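Local atomic coordinates of Ral guanine nucleotide dissociation stimulator-like 2 (Mus musculus, PDB entry 4JGW), a protein that probably acts as a guanine nucleotide exchange factor and binds the GTP-bound forms of Rap1A and H-Ras in vitro. Residues L122-F133 and D165-R173. Residues are numbered along the deposited sequence; the frame is centred on the assembly and turned at random.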
loop_
_atom_site.group_PDB
_atom_site.type_symbol
_atom_site.label_atom_id
_atom_site.label_comp_id
_atom_site.label_asym_id
_atom_site.label_seq_id
_atom_site.Cartn_x
_atom_site.Cartn_y
_atom_site.Cartn_z
ATOM N N LEU A 122 -18.839 11.108 5.674
ATOM C CA LEU A 122 -18.277 10.644 6.944
ATOM C C LEU A 122 -18.436 9.136 7.130
ATOM O O LEU A 122 -17.560 8.491 7.710
ATOM C CB LEU A 122 -18.875 11.407 8.131
ATOM C CG LEU A 122 -18.469 12.880 8.288
ATOM C CD1 LEU A 122 -19.463 13.629 9.166
ATOM C CD2 LEU A 122 -17.043 13.034 8.821
ATOM N N SER A 123 -19.540 8.579 6.634
ATOM C CA SER A 123 -19.748 7.130 6.667
ATOM C C SER A 123 -18.753 6.408 5.759
ATOM O O SER A 123 -18.155 5.408 6.162
ATOM C CB SER A 123 -21.195 6.756 6.314
ATOM O OG SER A 123 -21.557 7.232 5.028
ATOM N N THR A 124 -18.572 6.927 4.545
ATOM C CA THR A 124 -17.575 6.392 3.612
ATOM C C THR A 124 -16.161 6.484 4.202
ATOM O O THR A 124 -15.405 5.514 4.154
ATOM C CB THR A 124 -17.643 7.098 2.233
ATOM O OG1 THR A 124 -18.942 6.902 1.662
ATOM C CG2 THR A 124 -16.596 6.540 1.274
ATOM N N TRP A 125 -15.831 7.644 4.771
ATOM C CA TRP A 125 -14.542 7.883 5.432
ATOM C C TRP A 125 -14.277 6.876 6.551
ATOM O O TRP A 125 -13.198 6.281 6.618
ATOM C CB TRP A 125 -14.491 9.321 5.971
ATOM C CG TRP A 125 -13.156 9.792 6.509
ATOM C CD1 TRP A 125 -11.967 9.117 6.495
ATOM C CD2 TRP A 125 -12.879 11.072 7.097
ATOM N NE1 TRP A 125 -10.977 9.883 7.065
ATOM C CE2 TRP A 125 -11.508 11.088 7.440
ATOM C CE3 TRP A 125 -13.660 12.200 7.382
ATOM C CZ2 TRP A 125 -10.901 12.191 8.048
ATOM C CZ3 TRP A 125 -13.055 13.297 7.991
ATOM C CH2 TRP A 125 -11.687 13.283 8.316
ATOM N N LEU A 126 -15.273 6.684 7.414
ATOM C CA LEU A 126 -15.163 5.764 8.542
ATOM C C LEU A 126 -15.056 4.310 8.085
ATOM O O LEU A 126 -14.263 3.539 8.632
ATOM C CB LEU A 126 -16.347 5.951 9.497
ATOM C CG LEU A 126 -16.453 5.077 10.751
ATOM C CD1 LEU A 126 -15.248 5.252 11.673
ATOM C CD2 LEU A 126 -17.741 5.401 11.484
ATOM N N ALA A 127 -15.850 3.949 7.077
ATOM C CA ALA A 127 -15.829 2.600 6.517
ATOM C C ALA A 127 -14.509 2.304 5.801
ATOM O O ALA A 127 -13.939 1.222 5.968
ATOM C CB ALA A 127 -17.014 2.389 5.582
ATOM N N SER A 128 -14.025 3.270 5.022
ATOM C CA SER A 128 -12.773 3.121 4.280
ATOM C C SER A 128 -11.539 3.185 5.177
ATOM O O SER A 128 -10.625 2.372 5.039
ATOM C CB SER A 128 -12.663 4.178 3.176
ATOM O OG SER A 128 -13.684 4.020 2.208
ATOM N N HIS A 129 -11.511 4.161 6.084
ATOM C CA HIS A 129 -10.338 4.393 6.928
ATOM C C HIS A 129 -10.708 4.533 8.411
ATOM O O HIS A 129 -10.644 5.632 8.962
ATOM C CB HIS A 129 -9.573 5.638 6.454
ATOM C CG HIS A 129 -9.512 5.783 4.965
ATOM N ND1 HIS A 129 -8.705 4.995 4.172
ATOM C CD2 HIS A 129 -10.157 6.625 4.125
ATOM C CE1 HIS A 129 -8.857 5.346 2.908
ATOM N NE2 HIS A 129 -9.733 6.333 2.852
ATOM N N PRO A 130 -11.087 3.415 9.064
ATOM C CA PRO A 130 -11.488 3.480 10.475
ATOM C C PRO A 130 -10.357 3.912 11.414
ATOM O O PRO A 130 -10.625 4.520 12.452
ATOM C CB PRO A 130 -11.932 2.044 10.787
ATOM C CG PRO A 130 -11.263 1.198 9.762
ATOM C CD PRO A 130 -11.172 2.041 8.531
ATOM N N GLU A 131 -9.115 3.617 11.033
ATOM C CA GLU A 131 -7.933 3.926 11.844
ATOM C C GLU A 131 -7.657 5.428 11.969
ATOM O O GLU A 131 -6.902 5.853 12.849
ATOM C CB GLU A 131 -6.692 3.205 11.296
ATOM C CG GLU A 131 -6.755 1.672 11.349
ATOM C CD GLU A 131 -7.428 1.044 10.128
ATOM O OE1 GLU A 131 -7.818 1.782 9.191
ATOM O OE2 GLU A 131 -7.564 -0.199 10.106
ATOM N N ASP A 132 -8.270 6.222 11.090
ATOM C CA ASP A 132 -8.146 7.682 11.130
ATOM C C ASP A 132 -8.793 8.283 12.375
ATOM O O ASP A 132 -8.340 9.308 12.882
ATOM C CB ASP A 132 -8.769 8.316 9.878
ATOM C CG ASP A 132 -7.881 8.205 8.647
ATOM O OD1 ASP A 132 -6.822 7.546 8.705
ATOM O OD2 ASP A 132 -8.251 8.786 7.606
ATOM N N PHE A 133 -9.849 7.632 12.860
ATOM C CA PHE A 133 -10.646 8.144 13.973
ATOM C C PHE A 133 -10.246 7.527 15.314
ATOM O O PHE A 133 -10.165 6.302 15.452
ATOM C CB PHE A 133 -12.137 7.914 13.707
ATOM C CG PHE A 133 -12.635 8.557 12.442
ATOM C CD1 PHE A 133 -12.652 7.848 11.245
ATOM C CD2 PHE A 133 -13.084 9.875 12.448
ATOM C CE1 PHE A 133 -13.111 8.442 10.071
ATOM C CE2 PHE A 133 -13.543 10.477 11.278
ATOM C CZ PHE A 133 -13.557 9.757 10.089
ATOM N N ASP A 165 -26.703 5.830 13.326
ATOM C CA ASP A 165 -25.699 4.769 13.283
ATOM C C ASP A 165 -24.280 5.304 13.088
ATOM O O ASP A 165 -23.321 4.713 13.585
ATOM C CB ASP A 165 -26.035 3.746 12.195
ATOM C CG ASP A 165 -27.085 2.742 12.638
ATOM O OD1 ASP A 165 -26.713 1.583 12.919
ATOM O OD2 ASP A 165 -28.277 3.112 12.715
ATOM N N LEU A 166 -24.159 6.419 12.368
ATOM C CA LEU A 166 -22.862 7.052 12.120
ATOM C C LEU A 166 -22.219 7.547 13.415
ATOM O O LEU A 166 -21.031 7.313 13.648
ATOM C CB LEU A 166 -22.992 8.196 11.105
ATOM C CG LEU A 166 -21.751 9.049 10.794
ATOM C CD1 LEU A 166 -20.623 8.223 10.179
ATOM C CD2 LEU A 166 -22.108 10.213 9.889
ATOM N N ILE A 167 -23.010 8.222 14.248
ATOM C CA ILE A 167 -22.534 8.742 15.532
ATOM C C ILE A 167 -22.094 7.595 16.443
ATOM O O ILE A 167 -21.013 7.649 17.033
ATOM C CB ILE A 167 -23.605 9.619 16.239
ATOM C CG1 ILE A 167 -24.109 10.719 15.298
ATOM C CG2 ILE A 167 -23.042 10.235 17.524
ATOM C CD1 ILE A 167 -25.494 11.246 15.642
ATOM N N ARG A 168 -22.928 6.558 16.529
ATOM C CA ARG A 168 -22.631 5.357 17.313
ATOM C C ARG A 168 -21.326 4.693 16.868
ATOM O O ARG A 168 -20.504 4.308 17.703
ATOM C CB ARG A 168 -23.796 4.364 17.226
ATOM C CG ARG A 168 -23.570 3.041 17.956
ATOM C CD ARG A 168 -24.799 2.144 17.888
ATOM N NE ARG A 168 -25.105 1.701 16.528
ATOM C CZ ARG A 168 -24.755 0.523 16.016
ATOM N NH1 ARG A 168 -24.078 -0.357 16.747
ATOM N NH2 ARG A 168 -25.085 0.221 14.767
ATOM N N ASN A 169 -21.146 4.570 15.554
ATOM C CA ASN A 169 -19.934 3.987 14.982
ATOM C C ASN A 169 -18.695 4.857 15.199
ATOM O O ASN A 169 -17.593 4.337 15.384
ATOM C CB ASN A 169 -20.129 3.681 13.493
ATOM C CG ASN A 169 -21.073 2.511 13.250
ATOM O OD1 ASN A 169 -21.003 1.486 13.929
ATOM N ND2 ASN A 169 -21.954 2.658 12.268
ATOM N N LEU A 170 -18.884 6.175 15.182
ATOM C CA LEU A 170 -17.802 7.123 15.453
ATOM C C LEU A 170 -17.454 7.191 16.941
ATOM O O LEU A 170 -16.315 7.498 17.299
ATOM C CB LEU A 170 -18.145 8.521 14.923
ATOM C CG LEU A 170 -18.079 8.780 13.411
ATOM C CD1 LEU A 170 -18.817 10.062 13.059
ATOM C CD2 LEU A 170 -16.644 8.834 12.901
ATOM N N ARG A 171 -18.441 6.912 17.793
ATOM C CA ARG A 171 -18.246 6.864 19.247
ATOM C C ARG A 171 -17.319 5.719 19.655
ATOM O O ARG A 171 -16.431 5.900 20.493
ATOM C CB ARG A 171 -19.587 6.714 19.974
ATOM C CG ARG A 171 -20.401 7.992 20.101
ATOM C CD ARG A 171 -21.758 7.694 20.720
ATOM N NE ARG A 171 -22.639 8.862 20.736
ATOM C CZ ARG A 171 -23.893 8.854 21.183
ATOM N NH1 ARG A 171 -24.433 7.737 21.655
ATOM N NH2 ARG A 171 -24.613 9.969 21.156
ATOM N N ALA A 172 -17.536 4.550 19.054
ATOM C CA ALA A 172 -16.747 3.348 19.333
ATOM C C ALA A 172 -15.250 3.561 19.105
ATOM O O ALA A 172 -14.419 2.922 19.755
ATOM C CB ALA A 172 -17.253 2.179 18.497
ATOM N N ARG A 173 -14.922 4.465 18.183
ATOM C CA ARG A 173 -13.539 4.815 17.876
ATOM C C ARG A 173 -13.246 6.262 18.252
ATOM O O ARG A 173 -12.384 6.534 19.087
ATOM C CB ARG A 173 -13.243 4.582 16.393
ATOM C CG ARG A 173 -13.201 3.115 15.994
ATOM C CD ARG A 173 -12.733 2.943 14.560
ATOM N NE ARG A 173 -12.253 1.586 14.299
ATOM C CZ ARG A 173 -10.997 1.180 14.475
ATOM N NH1 ARG A 173 -10.071 2.024 14.920
ATOM N NH2 ARG A 173 -10.665 -0.074 14.207
#
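Leu126 drives its two methyls into the side of helix 164-172, where Leu166, Asn169 and Leu170 form a shallow hollow in the helical N-terminal Ras-GEF (REM) domain. The segments 122-128 and 165-172 of the two helices run roughly the same way, inclined at 35°, with their axes 10.6 Å apart, a gap that leucines are long enough to span. Leu126 has CG anti to its backbone N (chi1 179°), which carries the branch toward the other helix, where it crosses the Asn169 side chain at about a right angle. CD2 then settles 3.6 Å from Asn169 CB and also touches Leu170 CD2. Asparagine suits this edge of the contact: CB supplies the apolar wall, while the polar amide belongs to a residue that is exposed.

One turn earlier the bump comes from the other side. Leu166 CD1 presses on the backbone between Leu122 and Ser123, 3.7 Å from Ser123 N, a shallow place that the small serine leaves accessible; Ser123 OG folds back to Ser120 O and Ile119 O of its own helix. Leu122 and Leu170 continue inward onto helix 138-151, meeting Leu144 and Leu141, which joins the three helices in one apolar core.

Past the helix end, the chain bends through Pro130 and brings the Phe133 ring back against Leu170. Leu170 CD2 sits over one ring face, offset toward the rim, 3.9 Å from the centroid, a CH-pi contact, while the ring's CZ lies over the centre of the Trp125 indole. No hydrogen bond spans the segments. On the solvent side Arg173 lays its extended chain along Pro130, whose CB lies over one guanidinium face, offset toward its rim, 3.6 Å from Arg173 NE.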